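Local coordinates for 3'-5' exonuclease crn-4 (Caenorhabditis elegans, PDB 5DK5), which degrades RNA and DNA from the 3' end as a metal-dependent DEDDh-family exonuclease, taking part in apoptotic DNA breakdown, at residues I23-T28 and H189-D194; P17-L22 and D50-K55; V212-L217 and T255-G260. All coordinates share one frame; numbering follows the deposited sequence.

Contact 1. Residues I23-T28 and H189-D194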
ATOM      1  N   ILE B  23      19.791  22.010   1.339  1.00 29.25           N
ATOM      2  CA  ILE B  23      19.887  20.630   0.888  1.00 28.90           C
ATOM      3  C   ILE B  23      18.564  19.926   1.183  1.00 27.75           C
ATOM      4  O   ILE B  23      18.234  19.672   2.340  1.00 27.30           O
ATOM      5  CB  ILE B  23      21.051  19.885   1.564  1.00 29.61           C
ATOM      6  CG1 ILE B  23      22.392  20.503   1.163  1.00 31.25           C
ATOM      7  CG2 ILE B  23      21.043  18.407   1.185  1.00 32.89           C
ATOM      8  CD1 ILE B  23      22.815  21.687   2.011  1.00 31.65           C
ATOM      9  N   LEU B  24      17.817  19.615   0.129  1.00 27.51           N
ATOM     10  CA  LEU B  24      16.465  19.078   0.256  1.00 27.63           C
ATOM     11  C   LEU B  24      16.418  17.577  -0.014  1.00 28.37           C
ATOM     12  O   LEU B  24      17.158  17.066  -0.856  1.00 26.44           O
ATOM     13  CB  LEU B  24      15.526  19.817  -0.701  1.00 29.79           C
ATOM     14  CG  LEU B  24      14.086  19.317  -0.813  1.00 33.85           C
ATOM     15  CD1 LEU B  24      13.152  20.491  -1.053  1.00 36.99           C
ATOM     16  CD2 LEU B  24      13.940  18.299  -1.936  1.00 34.98           C
ATOM     17  N   ASP B  25      15.535  16.877   0.695  1.00 34.18           N
ATOM     18  CA  ASP B  25      15.372  15.438   0.518  1.00 34.65           C
ATOM     19  C   ASP B  25      13.955  14.971   0.836  1.00 30.36           C
ATOM     20  O   ASP B  25      13.428  15.242   1.916  1.00 26.47           O
ATOM     21  CB  ASP B  25      16.359  14.675   1.397  1.00 38.40           C
ATOM     22  CG  ASP B  25      16.263  13.175   1.209  1.00 42.83           C
ATOM     23  OD1 ASP B  25      15.386  12.544   1.834  1.00 45.48           O
ATOM     24  OD2 ASP B  25      17.064  12.627   0.428  1.00 44.49           O
ATOM     25  N   PHE B  26      13.355  14.261  -0.115  1.00 29.46           N
ATOM     26  CA  PHE B  26      12.054  13.634   0.081  1.00 28.05           C
ATOM     27  C   PHE B  26      12.198  12.120   0.154  1.00 28.81           C
ATOM     28  O   PHE B  26      12.987  11.524  -0.579  1.00 31.85           O
ATOM     29  CB  PHE B  26      11.086  13.994  -1.050  1.00 25.74           C
ATOM     30  CG  PHE B  26      10.604  15.417  -1.024  1.00 26.27           C
ATOM     31  CD1 PHE B  26       9.973  15.934   0.094  1.00 25.19           C
ATOM     32  CD2 PHE B  26      10.753  16.229  -2.137  1.00 28.66           C
ATOM     33  CE1 PHE B  26       9.517  17.238   0.109  1.00 26.36           C
ATOM     34  CE2 PHE B  26      10.300  17.533  -2.128  1.00 29.08           C
ATOM     35  CZ  PHE B  26       9.681  18.039  -1.002  1.00 28.07           C
ATOM     36  N   GLU B  27      11.442  11.511   1.058  1.00 26.82           N
ATOM     37  CA  GLU B  27      11.237  10.068   1.055  1.00 27.30           C
ATOM     38  C   GLU B  27       9.759   9.818   0.815  1.00 25.05           C
ATOM     39  O   GLU B  27       8.917  10.585   1.284  1.00 23.41           O
ATOM     40  CB  GLU B  27      11.700   9.438   2.368  1.00 30.29           C
ATOM     41  CG  GLU B  27      13.170   9.685   2.675  1.00 36.12           C
ATOM     42  CD  GLU B  27      14.104   9.104   1.628  1.00 38.57           C
ATOM     43  OE1 GLU B  27      13.774   8.044   1.054  1.00 35.75           O
ATOM     44  OE2 GLU B  27      15.167   9.714   1.376  1.00 40.93           O
ATOM     45  N   THR B  28       9.451   8.755   0.077  1.00 24.47           N
ATOM     46  CA  THR B  28       8.080   8.486  -0.340  1.00 23.03           C
ATOM     47  C   THR B  28       7.635   7.068  -0.016  1.00 22.54           C
ATOM     48  O   THR B  28       8.445   6.203   0.316  1.00 22.25           O
ATOM     49  CB  THR B  28       7.900   8.698  -1.863  1.00 22.59           C
ATOM     50  OG1 THR B  28       8.537   7.632  -2.580  1.00 19.20           O
ATOM     51  CG2 THR B  28       8.489  10.035  -2.308  1.00 23.55           C
ATOM     52  N   HIS B 189      19.386   7.261   9.994  1.00 73.25           N
ATOM     53  CA  HIS B 189      19.078   6.291   8.946  1.00 69.35           C
ATOM     54  C   HIS B 189      17.776   6.638   8.221  1.00 65.99           C
ATOM     55  O   HIS B 189      16.933   5.769   7.989  1.00 65.19           O
ATOM     56  CB  HIS B 189      18.997   4.877   9.532  1.00 70.46           C
ATOM     57  CG  HIS B 189      20.298   4.373  10.073  1.00 76.45           C
ATOM     58  ND1 HIS B 189      21.399   4.143   9.272  1.00 79.71           N
ATOM     59  CD2 HIS B 189      20.678   4.046  11.332  1.00 79.54           C
ATOM     60  CE1 HIS B 189      22.396   3.702  10.014  1.00 82.58           C
ATOM     61  NE2 HIS B 189      21.987   3.633  11.267  1.00 82.70           N
ATOM     62  N   ASP B 190      17.619   7.911   7.868  1.00 62.57           N
ATOM     63  CA  ASP B 190      16.430   8.369   7.158  1.00 56.73           C
ATOM     64  C   ASP B 190      16.764   9.549   6.235  1.00 51.11           C
ATOM     65  O   ASP B 190      17.908   9.704   5.807  1.00 51.05           O
ATOM     66  CB  ASP B 190      15.331   8.742   8.163  1.00 59.66           C
ATOM     67  CG  ASP B 190      15.745   9.855   9.113  1.00 63.51           C
ATOM     68  OD1 ASP B 190      16.796  10.494   8.890  1.00 65.21           O
ATOM     69  OD2 ASP B 190      15.007  10.095  10.092  1.00 64.59           O
ATOM     70  N   ALA B 191      15.762  10.371   5.934  1.00 33.27           N
ATOM     71  CA  ALA B 191      15.918  11.492   5.012  1.00 30.20           C
ATOM     72  C   ALA B 191      16.999  12.472   5.456  1.00 28.49           C
ATOM     73  O   ALA B 191      17.756  12.982   4.631  1.00 28.33           O
ATOM     74  CB  ALA B 191      14.598  12.221   4.861  1.00 28.43           C
ATOM     75  N   MET B 192      17.063  12.739   6.755  1.00 32.54           N
ATOM     76  CA  MET B 192      17.988  13.738   7.274  1.00 35.05           C
ATOM     77  C   MET B 192      19.433  13.286   7.087  1.00 36.85           C
ATOM     78  O   MET B 192      20.328  14.111   6.916  1.00 36.54           O
ATOM     79  CB  MET B 192      17.701  14.020   8.752  1.00 35.06           C
ATOM     80  CG  MET B 192      18.577  15.104   9.370  1.00 38.67           C
ATOM     81  SD  MET B 192      18.578  16.663   8.455  1.00 36.22           S
ATOM     82  CE  MET B 192      16.865  17.163   8.611  1.00 37.29           C
ATOM     83  N   ASP B 193      19.659  11.975   7.107  1.00 41.74           N
ATOM     84  CA  ASP B 193      20.993  11.435   6.863  1.00 45.35           C
ATOM     85  C   ASP B 193      21.434  11.735   5.436  1.00 42.25           C
ATOM     86  O   ASP B 193      22.592  12.082   5.198  1.00 42.12           O
ATOM     87  CB  ASP B 193      21.026   9.928   7.119  1.00 51.48           C
ATOM     88  CG  ASP B 193      21.034   9.589   8.596  1.00 54.57           C
ATOM     89  OD1 ASP B 193      20.723  10.476   9.417  1.00 55.16           O
ATOM     90  OD2 ASP B 193      21.345   8.427   8.934  1.00 55.33           O
ATOM     91  N   ASP B 194      20.508  11.603   4.492  1.00 35.62           N
ATOM     92  CA  ASP B 194      20.787  11.945   3.102  1.00 36.05           C
ATOM     93  C   ASP B 194      21.147  13.421   2.995  1.00 33.49           C
ATOM     94  O   ASP B 194      22.102  13.786   2.314  1.00 32.23           O
ATOM     95  CB  ASP B 194      19.586  11.627   2.209  1.00 39.06           C
ATOM     96  CG  ASP B 194      19.325  10.138   2.090  1.00 43.53           C
ATOM     97  OD1 ASP B 194      19.905   9.366   2.880  1.00 46.90           O
ATOM     98  OD2 ASP B 194      18.537   9.740   1.207  1.00 43.75           O
TER
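Asp25, Glu27 and Asp194 bring three carboxylates to one spot where a strand of the central sheet meets the start of a helix, and like charges rather than bonds dominate the contact. Asp25 OD2 stands 3.3 Å from Asp194 OD2, and the two carboxylate planes are almost perpendicular, 89° apart. Glu27 comes in from the next same-facing position of the strand, its chain bent at CB-CG so that OE2 reaches to 3.4 Å from Asp194 OD2, again with the planes nearly at right angles. Within the strand, Asp25 OD1 and Glu27 OE2 are 2.9 Å apart, both acceptors.

Van der Waals contact fills the base of this cluster, most of it carbon against carboxylate oxygen. Ala191 CB, in the first turn of the helix, lies 3.1 Å from Asp25 OD1 and 3.6 Å from Glu27 CG, while Asp194 CB touches Asp25 OD2 at 3.2 Å. Asp25 CG is turned anti to the backbone N (chi1 -178°), which carries its carboxylate across to the helix.

Side-chain caps mark the helix start. Asp190 is the N-cap residue, its OD1 accepting a weak bond from Met192 N, and the Gln43 side chain, from strand 41-50, makes further weak bonds to Asp190 and Ala191.

Asp25, Glu27 and Asp194 are magnesium ligands and three of the acidic residues that name the DEDDh family. A bound magnesium ion lies about 3 Å from the Asp25 side chain, and Asp194 OD2 is hydrogen-bonded to a bound MES molecule. Oxygens gathered so closely would probably repel one another without a cation, which is consistent with a site built for metal.

Contact 2. Residues P17-L22 and D50-K55; sequences PFDTLL and DVPNDK
Val51 places CG2 anti to its carbonyl carbon and CG1 anti to its backbone N (chi1 174°), a setting that turns both methyls to the Phe18 carbonyl and CG2 on toward Leu21. Leu21, with CG likewise anti to its carbonyl carbon (chi1 -65°), offers its branch point to CG2 of Val51: Leu21 CG and Val51 CG2 meet at 3.7 Å, and Leu21 CD1 lies equally near. The carbonyl of Phe18 meets the same methyl roughly at right angles to Leu21, its O 3.3 Å from Val51 CG2.

One backbone hydrogen bond joins the segments, from Val51 N to Asp19 O at 3.2 Å. It is fairly straight at the hydrogen, 161°, but the donor stands well above the carbonyl plane. Beside it the ring of Pro52 presses on the same residue, with Pro52 CD 3.2 Å from Asp19 O and Pro52 CG 3.8 Å from Asp19 CG, the two side chains crossing at about a right angle.

Thr20 and Asp50 form an antiparallel, non-hydrogen-bonded pair, the last step before strand 41-50 turns over toward strand 55-65. Asp50 shapes that turn as an Asx motif: its OD1 accepts from Asn53 N at 2.9 Å, from above the carboxylate plane. Asp54 and Lys55, both facing Asp50, complete a G1 beta bulge.

Leu21 and Val51 thus close the buried side of the hairpin end, Leu21 also touching Leu202 of helix 191-207, whereas Asp19 and Pro52 meet at the solvent-exposed surface. The chemistry implies that where these two inner strands part, one backbone bond remains between the segments and van der Waals packing does the rest.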
ATOM      1  N   PRO B  17      26.423  31.843  -6.679  1.00 44.67           N
ATOM      2  CA  PRO B  17      25.717  33.128  -6.635  1.00 41.11           C
ATOM      3  C   PRO B  17      24.678  33.230  -5.516  1.00 41.02           C
ATOM      4  O   PRO B  17      24.036  34.272  -5.382  1.00 38.85           O
ATOM      5  CB  PRO B  17      25.041  33.189  -8.003  1.00 43.76           C
ATOM      6  CG  PRO B  17      24.740  31.769  -8.315  1.00 43.56           C
ATOM      7  CD  PRO B  17      25.880  30.963  -7.732  1.00 44.28           C
ATOM      8  N   PHE B  18      24.514  32.166  -4.735  1.00 43.30           N
ATOM      9  CA  PHE B  18      23.563  32.150  -3.626  1.00 42.11           C
ATOM     10  C   PHE B  18      24.297  32.225  -2.291  1.00 41.72           C
ATOM     11  O   PHE B  18      25.333  31.590  -2.111  1.00 40.53           O
ATOM     12  CB  PHE B  18      22.697  30.888  -3.674  1.00 42.73           C
ATOM     13  CG  PHE B  18      21.925  30.731  -4.953  1.00 41.65           C
ATOM     14  CD1 PHE B  18      20.686  31.328  -5.105  1.00 34.71           C
ATOM     15  CD2 PHE B  18      22.438  29.986  -6.001  1.00 41.20           C
ATOM     16  CE1 PHE B  18      19.973  31.187  -6.280  1.00 38.11           C
ATOM     17  CE2 PHE B  18      21.729  29.841  -7.178  1.00 39.48           C
ATOM     18  CZ  PHE B  18      20.496  30.442  -7.318  1.00 37.63           C
ATOM     19  N   ASP B  19      23.757  33.006  -1.360  1.00 45.62           N
ATOM     20  CA  ASP B  19      24.317  33.085  -0.013  1.00 47.73           C
ATOM     21  C   ASP B  19      23.833  31.922   0.854  1.00 42.30           C
ATOM     22  O   ASP B  19      24.432  31.619   1.887  1.00 39.29           O
ATOM     23  CB  ASP B  19      23.948  34.417   0.643  1.00 53.36           C
ATOM     24  CG  ASP B  19      24.911  35.533   0.278  1.00 61.59           C
ATOM     25  OD1 ASP B  19      25.456  35.514  -0.847  1.00 63.40           O
ATOM     26  OD2 ASP B  19      25.127  36.432   1.119  1.00 65.79           O
ATOM     27  N   THR B  20      22.750  31.279   0.426  1.00 41.48           N
ATOM     28  CA  THR B  20      22.170  30.160   1.162  1.00 38.82           C
ATOM     29  C   THR B  20      21.785  29.021   0.224  1.00 36.61           C
ATOM     30  O   THR B  20      21.171  29.242  -0.819  1.00 36.14           O
ATOM     31  CB  THR B  20      20.919  30.592   1.954  1.00 40.43           C
ATOM     32  OG1 THR B  20      21.241  31.704   2.795  1.00 43.15           O
ATOM     33  CG2 THR B  20      20.396  29.445   2.813  1.00 40.54           C
ATOM     34  N   LEU B  21      22.159  27.804   0.608  1.00 34.82           N
ATOM     35  CA  LEU B  21      21.769  26.600  -0.116  1.00 32.61           C
ATOM     36  C   LEU B  21      21.056  25.628   0.819  1.00 35.40           C
ATOM     37  O   LEU B  21      21.586  25.251   1.865  1.00 33.44           O
ATOM     38  CB  LEU B  21      22.988  25.925  -0.746  1.00 37.75           C
ATOM     39  CG  LEU B  21      23.717  26.715  -1.834  1.00 34.40           C
ATOM     40  CD1 LEU B  21      24.965  25.970  -2.274  1.00 35.25           C
ATOM     41  CD2 LEU B  21      22.804  26.978  -3.025  1.00 33.89           C
ATOM     42  N   LEU B  22      19.850  25.228   0.430  1.00 36.25           N
ATOM     43  CA  LEU B  22      19.044  24.313   1.226  1.00 37.73           C
ATOM     44  C   LEU B  22      19.110  22.911   0.642  1.00 29.07           C
ATOM     45  O   LEU B  22      18.556  22.648  -0.420  1.00 28.64           O
ATOM     46  CB  LEU B  22      17.591  24.787   1.284  1.00 37.98           C
ATOM     47  CG  LEU B  22      17.359  26.198   1.828  1.00 38.38           C
ATOM     48  CD1 LEU B  22      15.877  26.539   1.793  1.00 38.84           C
ATOM     49  CD2 LEU B  22      17.910  26.343   3.241  1.00 29.63           C
ATOM     50  N   ASP B  50      25.515  27.539   4.694  1.00 36.36           N
ATOM     51  CA  ASP B  50      25.944  28.928   4.587  1.00 43.36           C
ATOM     52  C   ASP B  50      27.121  29.014   3.619  1.00 45.55           C
ATOM     53  O   ASP B  50      28.224  28.566   3.930  1.00 46.28           O
ATOM     54  CB  ASP B  50      26.321  29.468   5.970  1.00 45.79           C
ATOM     55  CG  ASP B  50      26.606  30.963   5.967  1.00 48.21           C
ATOM     56  OD1 ASP B  50      27.375  31.433   5.106  1.00 48.10           O
ATOM     57  OD2 ASP B  50      26.062  31.671   6.839  1.00 48.40           O
ATOM     58  N   VAL B  51      26.881  29.588   2.443  1.00 38.35           N
ATOM     59  CA  VAL B  51      27.887  29.590   1.386  1.00 39.28           C
ATOM     60  C   VAL B  51      29.063  30.522   1.696  1.00 45.93           C
ATOM     61  O   VAL B  51      30.211  30.091   1.627  1.00 45.56           O
ATOM     62  CB  VAL B  51      27.266  29.971   0.018  1.00 38.86           C
ATOM     63  CG1 VAL B  51      28.349  30.121  -1.050  1.00 40.01           C
ATOM     64  CG2 VAL B  51      26.244  28.932  -0.403  1.00 37.46           C
ATOM     65  N   PRO B  52      28.792  31.798   2.033  1.00 47.57           N
ATOM     66  CA  PRO B  52      29.930  32.683   2.317  1.00 49.93           C
ATOM     67  C   PRO B  52      30.806  32.211   3.475  1.00 48.13           C
ATOM     68  O   PRO B  52      32.031  32.281   3.381  1.00 48.00           O
ATOM     69  CB  PRO B  52      29.262  34.015   2.669  1.00 50.98           C
ATOM     70  CG  PRO B  52      27.935  33.959   2.034  1.00 50.23           C
ATOM     71  CD  PRO B  52      27.514  32.531   2.093  1.00 47.99           C
ATOM     72  N   ASN B  53      30.181  31.735   4.548  1.00 55.32           N
ATOM     73  CA  ASN B  53      30.912  31.326   5.743  1.00 55.73           C
ATOM     74  C   ASN B  53      31.310  29.854   5.721  1.00 53.83           C
ATOM     75  O   ASN B  53      31.981  29.378   6.638  1.00 52.40           O
ATOM     76  CB  ASN B  53      30.075  31.613   6.989  1.00 56.76           C
ATOM     77  CG  ASN B  53      29.728  33.082   7.129  1.00 58.96           C
ATOM     78  OD1 ASN B  53      28.610  33.498   6.824  1.00 59.67           O
ATOM     79  ND2 ASN B  53      30.690  33.878   7.583  1.00 60.22           N
ATOM     80  N   ASP B  54      30.897  29.143   4.676  1.00 54.26           N
ATOM     81  CA  ASP B  54      31.255  27.737   4.509  1.00 55.36           C
ATOM     82  C   ASP B  54      30.895  26.929   5.754  1.00 58.12           C
ATOM     83  O   ASP B  54      31.762  26.312   6.376  1.00 60.87           O
ATOM     84  CB  ASP B  54      32.750  27.605   4.201  1.00 56.08           C
ATOM     85  CG  ASP B  54      33.149  26.190   3.828  1.00 56.78           C
ATOM     86  OD1 ASP B  54      32.329  25.483   3.208  1.00 55.72           O
ATOM     87  OD2 ASP B  54      34.283  25.782   4.160  1.00 58.64           O
ATOM     88  N   LYS B  55      29.617  26.945   6.120  1.00 49.65           N
ATOM     89  CA  LYS B  55      29.165  26.300   7.350  1.00 52.82           C
ATOM     90  C   LYS B  55      27.855  25.544   7.157  1.00 47.14           C
ATOM     91  O   LYS B  55      26.836  26.128   6.795  1.00 37.39           O
ATOM     92  CB  LYS B  55      29.002  27.344   8.459  1.00 59.89           C
ATOM     93  CG  LYS B  55      28.543  26.781   9.801  1.00 65.65           C
ATOM     94  CD  LYS B  55      29.519  25.752  10.346  1.00 71.15           C
ATOM     95  CE  LYS B  55      29.044  25.182  11.667  1.00 73.95           C
ATOM     96  NZ  LYS B  55      29.949  24.106  12.154  1.00 76.31           N
TER

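Contact 3. Residues V212-L217 and T255-G260; sequences VTVNEL and TTIRAG
Leu217 and Thr255 exchange two backbone hydrogen bonds as an antiparallel hydrogen-bonded pair. Thr255 N gives the shorter, 2.6 Å to Leu217 O, approaching nearly end-on to the carbonyl, and Leu217 N returns one of 2.9 Å to Thr255 O. A third bond runs from Ile257 N to Asn215 O at 3.2 Å; it is straight at the hydrogen, 173°, although the donor stands 57° above the carbonyl plane. Asn215 O also accepts from Lys153, which bonds Thr256 OG1 as well. Farther along, a water bridges Val214 O, at 2.8 Å, and Ile257 O.

These bonds attach strand 253-256, outermost in this chain, to strand 216-219, the last two strands of the mixed sheet. On the far side of strand 216-219, Asn215 and Glu216 both face Tyr148 of strand 147-150 in a classic beta bulge. The side chains of Asn215 and Glu216 are held there by Asn150, while Thr255 OG1 is hydrogen-bonded to Thr219.

Apolar packing follows on the face bearing Leu217. Ile257 has CG1 anti to its backbone N (chi1 173°), leaving CG2 between N and the carbonyl carbon and directed at the neighbouring strand. This methyl, Ile257 CG2, meets Leu217 CG at 3.9 Å and lies against Val214 O at 3.6 Å, while Leu217 CD1 covers Ile257 CB from 4.0 Å. An alanine in place of Leu217 is likely to open a gap beside Ile257 and strip its CG2 methyl of a main apolar partner. Met266, from a loop, touches both Leu217 and Ile257.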
ATOM      1  N   VAL B 212      29.394  25.508  -7.950  1.00 54.21           N
ATOM      2  CA  VAL B 212      28.027  25.065  -7.703  1.00 50.99           C
ATOM      3  C   VAL B 212      27.006  26.149  -8.041  1.00 50.90           C
ATOM      4  O   VAL B 212      27.073  27.265  -7.526  1.00 52.65           O
ATOM      5  CB  VAL B 212      27.851  24.635  -6.230  1.00 49.70           C
ATOM      6  CG1 VAL B 212      26.447  24.104  -5.985  1.00 47.90           C
ATOM      7  CG2 VAL B 212      28.890  23.583  -5.864  1.00 49.89           C
ATOM      8  N   THR B 213      26.067  25.806  -8.919  1.00 47.72           N
ATOM      9  CA  THR B 213      25.010  26.720  -9.341  1.00 44.51           C
ATOM     10  C   THR B 213      23.795  25.929  -9.817  1.00 41.70           C
ATOM     11  O   THR B 213      23.884  24.722 -10.033  1.00 40.95           O
ATOM     12  CB  THR B 213      25.475  27.645 -10.485  1.00 44.55           C
ATOM     13  OG1 THR B 213      26.849  28.004 -10.296  1.00 51.61           O
ATOM     14  CG2 THR B 213      24.627  28.908 -10.546  1.00 39.95           C
ATOM     15  N   VAL B 214      22.663  26.610  -9.973  1.00 39.13           N
ATOM     16  CA  VAL B 214      21.490  26.024 -10.616  1.00 40.71           C
ATOM     17  C   VAL B 214      21.868  25.488 -11.997  1.00 43.04           C
ATOM     18  O   VAL B 214      22.318  26.244 -12.859  1.00 36.21           O
ATOM     19  CB  VAL B 214      20.346  27.058 -10.752  1.00 34.16           C
ATOM     20  CG1 VAL B 214      19.228  26.538 -11.659  1.00 59.17           C
ATOM     21  CG2 VAL B 214      19.795  27.430  -9.377  1.00 33.41           C
ATOM     22  N   ASN B 215      21.687  24.184 -12.195  1.00 34.67           N
ATOM     23  CA  ASN B 215      22.029  23.535 -13.458  1.00 35.32           C
ATOM     24  C   ASN B 215      20.842  22.810 -14.094  1.00 36.67           C
ATOM     25  O   ASN B 215      20.961  22.254 -15.186  1.00 36.53           O
ATOM     26  CB  ASN B 215      23.184  22.552 -13.250  1.00 59.57           C
ATOM     27  CG  ASN B 215      22.923  21.569 -12.126  1.00 59.21           C
ATOM     28  OD1 ASN B 215      21.825  21.511 -11.573  1.00 33.67           O
ATOM     29  ND2 ASN B 215      23.937  20.782 -11.787  1.00 35.37           N
ATOM     30  N   GLU B 216      19.702  22.818 -13.408  1.00 36.91           N
ATOM     31  CA  GLU B 216      18.482  22.215 -13.936  1.00 37.91           C
ATOM     32  C   GLU B 216      17.272  23.108 -13.686  1.00 33.79           C
ATOM     33  O   GLU B 216      17.127  23.695 -12.612  1.00 31.49           O
ATOM     34  CB  GLU B 216      18.252  20.832 -13.320  1.00 42.44           C
ATOM     35  CG  GLU B 216      19.224  19.770 -13.822  1.00 48.59           C
ATOM     36  CD  GLU B 216      18.811  18.358 -13.444  1.00 50.46           C
ATOM     37  OE1 GLU B 216      17.782  18.195 -12.755  1.00 49.92           O
ATOM     38  OE2 GLU B 216      19.519  17.407 -13.838  1.00 51.20           O
ATOM     39  N   LEU B 217      16.416  23.205 -14.700  1.00 33.83           N
ATOM     40  CA  LEU B 217      15.192  23.993 -14.631  1.00 34.66           C
ATOM     41  C   LEU B 217      14.004  23.136 -15.052  1.00 34.02           C
ATOM     42  O   LEU B 217      14.158  22.196 -15.831  1.00 35.67           O
ATOM     43  CB  LEU B 217      15.283  25.225 -15.534  1.00 37.30           C
ATOM     44  CG  LEU B 217      16.542  26.087 -15.435  1.00 40.69           C
ATOM     45  CD1 LEU B 217      16.615  27.030 -16.623  1.00 43.74           C
ATOM     46  CD2 LEU B 217      16.566  26.865 -14.133  1.00 40.74           C
ATOM     47  N   THR B 255      15.010  20.715 -17.798  1.00 39.22           N
ATOM     48  CA  THR B 255      15.761  21.419 -18.831  1.00 43.37           C
ATOM     49  C   THR B 255      17.127  21.821 -18.299  1.00 42.38           C
ATOM     50  O   THR B 255      17.237  22.636 -17.385  1.00 40.36           O
ATOM     51  CB  THR B 255      15.019  22.674 -19.322  1.00 47.93           C
ATOM     52  OG1 THR B 255      13.714  22.310 -19.790  1.00 50.79           O
ATOM     53  CG2 THR B 255      15.781  23.353 -20.449  1.00 49.22           C
ATOM     54  N   THR B 256      18.164  21.232 -18.880  1.00 38.67           N
ATOM     55  CA  THR B 256      19.534  21.580 -18.544  1.00 41.88           C
ATOM     56  C   THR B 256      19.806  23.043 -18.864  1.00 42.28           C
ATOM     57  O   THR B 256      19.390  23.543 -19.910  1.00 42.06           O
ATOM     58  CB  THR B 256      20.535  20.681 -19.308  1.00 47.40           C
ATOM     59  OG1 THR B 256      20.795  19.497 -18.545  1.00 49.20           O
ATOM     60  CG2 THR B 256      21.861  21.406 -19.589  1.00 51.38           C
ATOM     61  N   ILE B 257      20.484  23.728 -17.949  1.00 44.39           N
ATOM     62  CA  ILE B 257      21.045  25.041 -18.242  1.00 47.55           C
ATOM     63  C   ILE B 257      22.555  24.991 -18.035  1.00 46.68           C
ATOM     64  O   ILE B 257      23.042  24.631 -16.965  1.00 44.88           O
ATOM     65  CB  ILE B 257      20.418  26.162 -17.382  1.00 48.78           C
ATOM     66  CG1 ILE B 257      21.176  27.473 -17.609  1.00 51.42           C
ATOM     67  CG2 ILE B 257      20.413  25.793 -15.903  1.00 48.34           C
ATOM     68  CD1 ILE B 257      20.408  28.701 -17.205  1.00 51.79           C
ATOM     69  N   ARG B 258      23.286  25.343 -19.085  1.00 44.62           N
ATOM     70  CA  ARG B 258      24.736  25.211 -19.103  1.00 41.33           C
ATOM     71  C   ARG B 258      25.400  26.151 -18.103  1.00 55.11           C
ATOM     72  O   ARG B 258      24.815  27.149 -17.688  1.00 41.16           O
ATOM     73  CB  ARG B 258      25.261  25.479 -20.512  1.00 42.82           C
ATOM     74  CG  ARG B 258      24.698  24.531 -21.565  1.00 42.81           C
ATOM     75  CD  ARG B 258      24.663  25.178 -22.939  1.00 44.03           C
ATOM     76  NE  ARG B 258      25.990  25.579 -23.395  1.00 60.20           N
ATOM     77  CZ  ARG B 258      26.849  24.780 -24.019  1.00 60.66           C
ATOM     78  NH1 ARG B 258      26.536  23.515 -24.270  1.00 46.26           N
ATOM     79  NH2 ARG B 258      28.031  25.247 -24.394  1.00 48.22           N
ATOM     80  N   ALA B 259      26.627  25.819 -17.715  1.00 54.44           N
ATOM     81  CA  ALA B 259      27.356  26.612 -16.736  1.00 54.34           C
ATOM     82  C   ALA B 259      27.644  28.012 -17.272  1.00 50.81           C
ATOM     83  O   ALA B 259      28.088  28.173 -18.408  1.00 48.86           O
ATOM     84  CB  ALA B 259      28.648  25.916 -16.355  1.00 56.99           C
ATOM     85  N   GLY B 260      27.381  29.018 -16.443  1.00 61.45           N
ATOM     86  CA  GLY B 260      27.626  30.404 -16.806  1.00 62.83           C
ATOM     87  C   GLY B 260      26.437  31.065 -17.481  1.00 62.63           C
ATOM     88  O   GLY B 260      26.487  32.250 -17.809  1.00 63.81           O
TER
HETATM   89  O   HOH W   1      24.394  26.029 -14.650  1.00 53.84           O

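All three contacts involve one mixed sheet, and together they show how a catalytic centre and the margins of a fold can share a framework. Contacts 1 and 2 divide strand 20-28 between them: its later half carries two of the magnesium ligands, Asp25 and Glu27, its beginning meets the 50-55 turn, and the centres are 20 Å apart. Contact 2 touches contact 3 directly, Pro17 CG packing on Thr213 CG2 at 3.6 Å and Phe18 CZ on Val214 CG2 at 3.7 Å. Contact 3, its centre 23 Å from that of contact 1, lies toward the other metal: Thr255's side chain is about 9 Å from the zinc ion held by Cys220, Cys270, Cys273 and Cys280.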